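Local coordinates for cell division control protein Cdc48 (Mycobacterium smegmatis, PDB 5E7P) that probably binds and hydrolyses ATP as a AAA-family ATPase, and in this crystal carries ADP in two nucleotide pockets, at residues 22-27 with 80-85; 42-47 with 70-75; 58-63 with 98-103. All blocks are in the same frame, centred on the assembly; numbering follows the deposited sequence.

Interaction 1. Residues 22-27 with 80-85; sequences LRLTAR and GTALLD
With CG set beside its own backbone N (chi1 -59°) and a bend further out at chi3 (-42°), the Arg27 side chain folds back over Thr81; with CG2 opposite its own N, the threonine methyl lies against that bend. The two side chains cross at about a right angle: NE of Arg27 lies 3.3 Å from Thr81 CG2, and the methyl also borders CG and CD of the arginine. Leu83 runs alongside Arg27 in the same direction, its CD2 meeting Arg27 CB at 3.8 Å and sitting at the edge of the guanidinium, in its plane. Thr25 lies on the same face.

Underneath runs a parallel ladder of four backbone bonds. Thr25 N gives to Gly80 O (3.0 Å) and Ala82 N to Thr25 O (2.8 Å); one step on, Arg27 N gives to Ala82 O (2.9 Å) and Leu84 N to Arg27 O (3.0 Å). Thr25 and Arg27 thus use both N-H and C=O toward 80-85, while Leu24 and Ala26 turn their backbone bonds to strand 98-104 and Asn97 just before it.

The other face is apolar and buried. Leu24 CD1 touches the methyl CB of Ala82 at 4.0 Å, and Ala26 CB meets Leu84 CD1 at the same 4.0 Å; Leu42 and Val40 of strand 39-42 come against this layer. Beyond the ladder, Asp85 caps the helix that follows.

The pairing illustrates how a sheet can close on itself. Strand 81-84 lies beside 22-28, and Leu83 is also backbone hydrogen-bonded to Arg41 of strand 39-42, at the other end of the sheet order. Such probable closure, with a leucine- and alanine-lined interior, is consistent with the double-psi beta-barrel of the CDC48 N-terminal domain family.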
loop_
_atom_site.group_PDB
_atom_site.type_symbol
_atom_site.label_atom_id
_atom_site.label_comp_id
_atom_site.label_asym_id
_atom_site.label_seq_id
_atom_site.Cartn_x
_atom_site.Cartn_y
_atom_site.Cartn_z
ATOM N N LEU A 22 -3.736 -23.870 -12.568
ATOM C CA LEU A 22 -2.974 -24.667 -13.520
ATOM C C LEU A 22 -2.113 -25.689 -12.797
ATOM O O LEU A 22 -1.601 -25.424 -11.709
ATOM C CB LEU A 22 -2.075 -23.775 -14.373
ATOM C CG LEU A 22 -2.737 -22.885 -15.421
ATOM C CD1 LEU A 22 -1.733 -21.889 -15.965
ATOM C CD2 LEU A 22 -3.311 -23.743 -16.539
ATOM N N ARG A 23 -1.963 -26.863 -13.401
ATOM C CA ARG A 23 -1.010 -27.842 -12.908
ATOM C C ARG A 23 0.309 -27.632 -13.636
ATOM O O ARG A 23 0.347 -27.608 -14.864
ATOM C CB ARG A 23 -1.513 -29.264 -13.140
ATOM C CG ARG A 23 -0.621 -30.339 -12.536
ATOM C CD ARG A 23 -0.829 -31.683 -13.218
ATOM N NE ARG A 23 -2.221 -32.121 -13.159
ATOM C CZ ARG A 23 -2.717 -33.136 -13.862
ATOM N NH1 ARG A 23 -1.934 -33.818 -14.688
ATOM N NH2 ARG A 23 -3.997 -33.463 -13.743
ATOM N N LEU A 24 1.385 -27.466 -12.877
ATOM C CA LEU A 24 2.702 -27.272 -13.468
ATOM C C LEU A 24 3.698 -28.274 -12.902
ATOM O O LEU A 24 3.402 -28.979 -11.937
ATOM C CB LEU A 24 3.204 -25.848 -13.214
ATOM C CG LEU A 24 2.377 -24.689 -13.773
ATOM C CD1 LEU A 24 3.036 -23.366 -13.435
ATOM C CD2 LEU A 24 2.204 -24.828 -15.275
ATOM N N THR A 25 4.875 -28.332 -13.514
ATOM C CA THR A 25 5.967 -29.145 -12.998
ATOM C C THR A 25 6.819 -28.288 -12.069
ATOM O O THR A 25 7.220 -27.180 -12.426
ATOM C CB THR A 25 6.845 -29.704 -14.134
ATOM O OG1 THR A 25 6.012 -30.296 -15.139
ATOM C CG2 THR A 25 7.814 -30.748 -13.598
ATOM N N ALA A 26 7.088 -28.799 -10.872
ATOM C CA ALA A 26 7.841 -28.046 -9.876
ATOM C C ALA A 26 9.309 -28.452 -9.862
ATOM O O ALA A 26 9.656 -29.532 -9.384
ATOM C CB ALA A 26 7.226 -28.231 -8.498
ATOM N N ARG A 27 10.168 -27.582 -10.386
ATOM C CA ARG A 27 11.604 -27.833 -10.376
ATOM C C ARG A 27 12.298 -27.037 -9.276
ATOM O O ARG A 27 11.888 -25.926 -8.946
ATOM C CB ARG A 27 12.224 -27.513 -11.737
ATOM C CG ARG A 27 11.631 -28.312 -12.887
ATOM C CD ARG A 27 12.493 -28.209 -14.136
ATOM N NE ARG A 27 12.984 -26.850 -14.354
ATOM C CZ ARG A 27 13.644 -26.457 -15.440
ATOM N NH1 ARG A 27 14.054 -25.200 -15.551
ATOM N NH2 ARG A 27 13.892 -27.321 -16.415
ATOM N N GLY A 80 5.408 -24.437 -18.771
ATOM C CA GLY A 80 4.865 -25.508 -17.955
ATOM C C GLY A 80 5.687 -25.824 -16.719
ATOM O O GLY A 80 5.447 -26.826 -16.047
ATOM N N THR A 81 6.656 -24.968 -16.410
ATOM C CA THR A 81 7.540 -25.205 -15.274
ATOM C C THR A 81 7.507 -24.075 -14.243
ATOM O O THR A 81 7.613 -22.896 -14.587
ATOM C CB THR A 81 8.997 -25.431 -15.731
ATOM O OG1 THR A 81 9.073 -26.623 -16.524
ATOM C CG2 THR A 81 9.920 -25.571 -14.530
ATOM N N ALA A 82 7.353 -24.448 -12.976
ATOM C CA ALA A 82 7.445 -23.500 -11.877
ATOM C C ALA A 82 8.705 -23.783 -11.067
ATOM O O ALA A 82 9.025 -24.939 -10.795
ATOM C CB ALA A 82 6.221 -23.594 -10.995
ATOM N N LEU A 83 9.424 -22.729 -10.692
ATOM C CA LEU A 83 10.633 -22.885 -9.890
ATOM C C LEU A 83 10.359 -22.605 -8.420
ATOM O O LEU A 83 9.963 -21.500 -8.046
ATOM C CB LEU A 83 11.752 -21.975 -10.398
ATOM C CG LEU A 83 12.305 -22.296 -11.785
ATOM C CD1 LEU A 83 13.511 -21.420 -12.087
ATOM C CD2 LEU A 83 12.666 -23.767 -11.886
ATOM N N LEU A 84 10.573 -23.618 -7.590
ATOM C CA LEU A 84 10.346 -23.499 -6.158
ATOM C C LEU A 84 11.647 -23.762 -5.408
ATOM O O LEU A 84 12.427 -24.633 -5.795
ATOM C CB LEU A 84 9.267 -24.488 -5.699
ATOM C CG LEU A 84 7.794 -24.251 -6.060
ATOM C CD1 LEU A 84 7.529 -24.391 -7.552
ATOM C CD2 LEU A 84 6.900 -25.205 -5.282
ATOM N N ASP A 85 11.887 -23.004 -4.343
ATOM C CA ASP A 85 13.043 -23.260 -3.491
ATOM C C ASP A 85 12.763 -24.435 -2.557
ATOM O O ASP A 85 11.658 -24.983 -2.556
ATOM C CB ASP A 85 13.452 -22.007 -2.709
ATOM C CG ASP A 85 12.289 -21.355 -1.983
ATOM O OD1 ASP A 85 11.408 -22.079 -1.478
ATOM O OD2 ASP A 85 12.260 -20.109 -1.910
#

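Interaction 2. Residues 42-47 with 70-75; sequences LHPEVL and AGVAGP
CD2 of Leu47 and CD1 of Leu42 both rest against the CB of Ala70, at 3.8 Å and 4.0 Å from the methyl, in the buried half of the contact. The other branch of Leu47 reaches further along the strand, CD1 meeting Val72 CG2 at 3.8 Å, the side chains crossing at about a right angle. Two backbone bonds stitch this half together, Leu42 N to Gly71 O (2.9 Å) and Ala73 N to Leu42 O (2.8 Å); the second donor stands well above the carbonyl plane, 49° out of it, where the strand pairing gives out.

Toward solvent the contact thins. Pro44 CG touches Val72 CG1 at 3.9 Å with both residues only partly covered, and past Ala73 the chain turns away from 42-47, with Gly74 and Pro75 exposed.

His43 marks the junction of strand and helix: its ND1 accepts the N-H of Glu45 nearly in the ring plane (3.0 Å), an N-cap that ties down the first turn. Because ND1 is used as an acceptor here, the neutral ring would probably carry its proton on NE2.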
loop_
_atom_site.group_PDB
_atom_site.type_symbol
_atom_site.label_atom_id
_atom_site.label_comp_id
_atom_site.label_asym_id
_atom_site.label_seq_id
_atom_site.Cartn_x
_atom_site.Cartn_y
_atom_site.Cartn_z
ATOM N N LEU A 42 7.524 -18.076 -12.031
ATOM C CA LEU A 42 6.528 -18.504 -13.004
ATOM C C LEU A 42 6.751 -17.831 -14.352
ATOM O O LEU A 42 7.196 -16.685 -14.419
ATOM C CB LEU A 42 5.121 -18.179 -12.496
ATOM C CG LEU A 42 4.663 -18.891 -11.223
ATOM C CD1 LEU A 42 3.353 -18.306 -10.718
ATOM C CD2 LEU A 42 4.522 -20.379 -11.481
ATOM N N HIS A 43 6.441 -18.550 -15.424
ATOM C CA HIS A 43 6.481 -17.982 -16.763
ATOM C C HIS A 43 5.403 -16.909 -16.868
ATOM O O HIS A 43 4.340 -17.035 -16.262
ATOM C CB HIS A 43 6.242 -19.076 -17.803
ATOM C CG HIS A 43 6.598 -18.674 -19.201
ATOM N ND1 HIS A 43 5.750 -17.946 -20.005
ATOM C CD2 HIS A 43 7.714 -18.899 -19.936
ATOM C CE1 HIS A 43 6.327 -17.738 -21.176
ATOM N NE2 HIS A 43 7.518 -18.306 -21.158
ATOM N N PRO A 44 5.679 -15.836 -17.622
ATOM C CA PRO A 44 4.702 -14.756 -17.802
ATOM C C PRO A 44 3.365 -15.240 -18.363
ATOM O O PRO A 44 2.327 -14.652 -18.055
ATOM C CB PRO A 44 5.390 -13.836 -18.811
ATOM C CG PRO A 44 6.843 -14.048 -18.566
ATOM C CD PRO A 44 6.990 -15.499 -18.207
ATOM N N GLU A 45 3.391 -16.294 -19.173
ATOM C CA GLU A 45 2.160 -16.837 -19.736
ATOM C C GLU A 45 1.268 -17.425 -18.644
ATOM O O GLU A 45 0.041 -17.375 -18.738
ATOM C CB GLU A 45 2.457 -17.887 -20.806
ATOM C CG GLU A 45 1.211 -18.407 -21.496
ATOM C CD GLU A 45 1.521 -19.304 -22.673
ATOM O OE1 GLU A 45 2.716 -19.531 -22.958
ATOM O OE2 GLU A 45 0.563 -19.778 -23.315
ATOM N N VAL A 46 1.893 -17.977 -17.608
ATOM C CA VAL A 46 1.158 -18.481 -16.454
ATOM C C VAL A 46 0.486 -17.325 -15.719
ATOM O O VAL A 46 -0.685 -17.409 -15.349
ATOM C CB VAL A 46 2.078 -19.247 -15.485
ATOM C CG1 VAL A 46 1.308 -19.690 -14.249
ATOM C CG2 VAL A 46 2.700 -20.442 -16.185
ATOM N N LEU A 47 1.236 -16.243 -15.524
ATOM C CA LEU A 47 0.711 -15.042 -14.885
ATOM C C LEU A 47 -0.482 -14.498 -15.661
ATOM O O LEU A 47 -1.481 -14.080 -15.075
ATOM C CB LEU A 47 1.797 -13.970 -14.780
ATOM C CG LEU A 47 3.026 -14.286 -13.927
ATOM C CD1 LEU A 47 4.014 -13.125 -13.972
ATOM C CD2 LEU A 47 2.626 -14.595 -12.491
ATOM N N ALA A 70 4.573 -14.549 -6.575
ATOM C CA ALA A 70 4.894 -14.852 -7.964
ATOM C C ALA A 70 5.946 -13.901 -8.518
ATOM O O ALA A 70 5.708 -12.701 -8.652
ATOM C CB ALA A 70 3.644 -14.823 -8.830
ATOM N N GLY A 71 7.114 -14.448 -8.833
ATOM C CA GLY A 71 8.153 -13.697 -9.509
ATOM C C GLY A 71 8.316 -14.225 -10.920
ATOM O O GLY A 71 8.140 -15.419 -11.161
ATOM N N VAL A 72 8.642 -13.343 -11.860
ATOM C CA VAL A 72 8.791 -13.748 -13.252
ATOM C C VAL A 72 10.031 -14.618 -13.447
ATOM O O VAL A 72 11.130 -14.260 -13.018
ATOM C CB VAL A 72 8.845 -12.532 -14.198
ATOM C CG1 VAL A 72 9.146 -12.976 -15.622
ATOM C CG2 VAL A 72 7.534 -11.763 -14.144
ATOM N N ALA A 73 9.842 -15.769 -14.087
ATOM C CA ALA A 73 10.938 -16.693 -14.346
ATOM C C ALA A 73 11.873 -16.138 -15.409
ATOM O O ALA A 73 11.436 -15.463 -16.343
ATOM C CB ALA A 73 10.399 -18.048 -14.773
ATOM N N GLY A 74 13.162 -16.425 -15.264
ATOM C CA GLY A 74 14.146 -16.007 -16.242
ATOM C C GLY A 74 14.028 -16.814 -17.518
ATOM O O GLY A 74 13.211 -17.732 -17.600
ATOM N N PRO A 75 14.842 -16.476 -18.527
ATOM C CA PRO A 75 14.835 -17.218 -19.791
ATOM C C PRO A 75 15.330 -18.645 -19.589
ATOM O O PRO A 75 16.146 -18.893 -18.702
ATOM C CB PRO A 75 15.818 -16.432 -20.664
ATOM C CG PRO A 75 16.706 -15.728 -19.694
ATOM C CD PRO A 75 15.831 -15.385 -18.527
#

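Interaction 3. Residues 58-63 with 98-103; sequences VALTGT and AAVLVS
Leu101 O and Thr61 N are joined by a bond of 3.0 Å, and Leu101 N returns one to Thr61 O at 3.1 Å. Two residues along, Ser103 N gives to Ala59 O at 3.1 Å. Its reciprocal, Ala59 N to Ser103 O, completes the pair, although its modelled length is too short to be trusted. Thr61 with Leu101 and Ala59 with Ser103 are therefore the hydrogen-bonded pairs of an antiparallel ladder, with Leu60 and Val102 the non-hydrogen-bonded pair between them.

A water sits on the partly exposed face of Ala59, Thr61, Leu101 and Ser103. It donates to Leu101 O at 3.0 Å, so this carbonyl is held twice, and it also bonds Thr61 OG1 and Ser103 OG. Ser103 OG stands between its own N and carbonyl carbon (chi1 67°), which turns the hydroxyl to this water and beside the methyl of Ala59, 3.6 Å from OG to CB. The threonine and serine hydroxyls are thus linked through solvent across the two strands.

Behind the ladder the side chains that meet are apolar. Leu60 and Val102 lie side by side, pointing the same way, with Leu60 CD2 at 3.7 Å from Val102 CG2; the same CD2 also meets Val100 CG2 at 3.8 Å, so one leucine methyl touches both valines. Nearer the 58 end, Val102 CG1 packs against Val58 CB at 3.8 Å. Leu24 of the adjacent strand 22-28 joins this layer, as do Val40 and Leu42 of strand 39-42, reaching it through the interior.

A partly exposed face carrying a bound water backs onto a buried valine-leucine one, and the two strands probably form part of the barrel wall, where 57-61 and 98-104 are the central antiparallel pair of the six-stranded order.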
loop_
_atom_site.group_PDB
_atom_site.type_symbol
_atom_site.label_atom_id
_atom_site.label_comp_id
_atom_site.label_asym_id
_atom_site.label_seq_id
_atom_site.Cartn_x
_atom_site.Cartn_y
_atom_site.Cartn_z
ATOM N N VAL A 58 0.488 -16.475 -5.011
ATOM C CA VAL A 58 -0.208 -17.637 -5.546
ATOM C C VAL A 58 -0.326 -18.727 -4.493
ATOM O O VAL A 58 0.523 -18.849 -3.610
ATOM C CB VAL A 58 0.503 -18.232 -6.783
ATOM C CG1 VAL A 58 0.226 -17.394 -8.015
ATOM C CG2 VAL A 58 2.000 -18.373 -6.531
ATOM N N ALA A 59 -1.390 -19.513 -4.589
ATOM C CA ALA A 59 -1.533 -20.696 -3.759
ATOM C C ALA A 59 -0.797 -21.844 -4.437
ATOM O O ALA A 59 -0.943 -22.055 -5.639
ATOM C CB ALA A 59 -3.000 -21.036 -3.573
ATOM N N LEU A 60 0.008 -22.569 -3.668
ATOM C CA LEU A 60 0.740 -23.720 -4.186
ATOM C C LEU A 60 0.312 -24.978 -3.443
ATOM O O LEU A 60 0.456 -25.067 -2.222
ATOM C CB LEU A 60 2.249 -23.503 -4.058
ATOM C CG LEU A 60 2.844 -22.459 -5.008
ATOM C CD1 LEU A 60 4.266 -22.111 -4.610
ATOM C CD2 LEU A 60 2.801 -22.957 -6.446
ATOM N N THR A 61 -0.213 -25.950 -4.185
ATOM C CA THR A 61 -0.852 -27.109 -3.570
ATOM C C THR A 61 -0.316 -28.449 -4.062
ATOM O O THR A 61 -0.394 -28.768 -5.249
ATOM C CB THR A 61 -2.380 -27.088 -3.789
ATOM O OG1 THR A 61 -2.912 -25.825 -3.374
ATOM C CG2 THR A 61 -3.044 -28.194 -2.993
ATOM N N GLY A 62 0.234 -29.226 -3.135
ATOM C CA GLY A 62 0.572 -30.614 -3.386
ATOM C C GLY A 62 -0.226 -31.479 -2.429
ATOM O O GLY A 62 -1.450 -31.560 -2.535
ATOM N N THR A 63 0.458 -32.114 -1.482
ATOM C CA THR A 63 -0.234 -32.829 -0.415
ATOM C C THR A 63 -0.639 -31.826 0.653
ATOM O O THR A 63 -1.513 -32.097 1.478
ATOM C CB THR A 63 0.638 -33.931 0.214
ATOM O OG1 THR A 63 1.793 -33.344 0.826
ATOM C CG2 THR A 63 1.078 -34.932 -0.843
ATOM N N ALA A 98 7.867 -32.990 -9.521
ATOM C CA ALA A 98 6.497 -33.480 -9.415
ATOM C C ALA A 98 5.499 -32.390 -9.800
ATOM O O ALA A 98 5.887 -31.268 -10.124
ATOM C CB ALA A 98 6.218 -33.992 -8.012
ATOM N N ALA A 99 4.215 -32.725 -9.760
ATOM C CA ALA A 99 3.172 -31.787 -10.163
ATOM C C ALA A 99 2.782 -30.853 -9.026
ATOM O O ALA A 99 2.737 -31.260 -7.866
ATOM C CB ALA A 99 1.948 -32.539 -10.674
ATOM N N VAL A 100 2.504 -29.598 -9.370
ATOM C CA VAL A 100 2.031 -28.621 -8.393
ATOM C C VAL A 100 0.852 -27.812 -8.939
ATOM O O VAL A 100 0.853 -27.394 -10.099
ATOM C CB VAL A 100 3.168 -27.676 -7.925
ATOM C CG1 VAL A 100 3.781 -26.931 -9.101
ATOM C CG2 VAL A 100 2.659 -26.702 -6.872
ATOM N N LEU A 101 -0.163 -27.617 -8.106
ATOM C CA LEU A 101 -1.300 -26.783 -8.473
ATOM C C LEU A 101 -1.042 -25.329 -8.092
ATOM O O LEU A 101 -0.750 -25.019 -6.935
ATOM C CB LEU A 101 -2.585 -27.291 -7.815
ATOM C CG LEU A 101 -3.447 -28.240 -8.654
ATOM C CD1 LEU A 101 -3.948 -27.535 -9.909
ATOM C CD2 LEU A 101 -2.693 -29.515 -9.012
ATOM N N VAL A 102 -1.142 -24.443 -9.077
ATOM C CA VAL A 102 -0.922 -23.021 -8.861
ATOM C C VAL A 102 -2.215 -22.258 -9.122
ATOM O O VAL A 102 -2.916 -22.529 -10.095
ATOM C CB VAL A 102 0.181 -22.481 -9.790
ATOM C CG1 VAL A 102 0.600 -21.080 -9.366
ATOM C CG2 VAL A 102 1.375 -23.418 -9.786
ATOM N N SER A 103 -2.531 -21.307 -8.250
ATOM C CA SER A 103 -3.744 -20.511 -8.396
ATOM C C SER A 103 -3.639 -19.230 -7.582
ATOM O O SER A 103 -2.971 -19.204 -6.547
ATOM C CB SER A 103 -4.963 -21.310 -7.936
ATOM O OG SER A 103 -4.917 -21.542 -6.540
HETATM O O HOH W 1 -3.065 -23.855 -5.484
#

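How the interactions relate
All three contacts belong to one six-stranded mixed sheet in the CDC48 N-terminal domain. The centres of interactions 1 and 3 lie about 8 Å apart. Interactions 1 and 2 have centres about 10 Å apart, and interactions 2 and 3 about 15 Å. Along the chain, interaction 2 is nested inside the loop closed by interaction 1, whereas interaction 3 alternates with both. Strands 22-28 and 98-104 are neighbours, which joins interactions 1 and 3 directly; Leu42 of interaction 2 packs on Leu24 and Ala82 and also on Val58 and Val102, so the three share an interior. Nearby, helix 44-50 touches helix 690-707, placing the probable barrel against a helix of the AAA+ lid family.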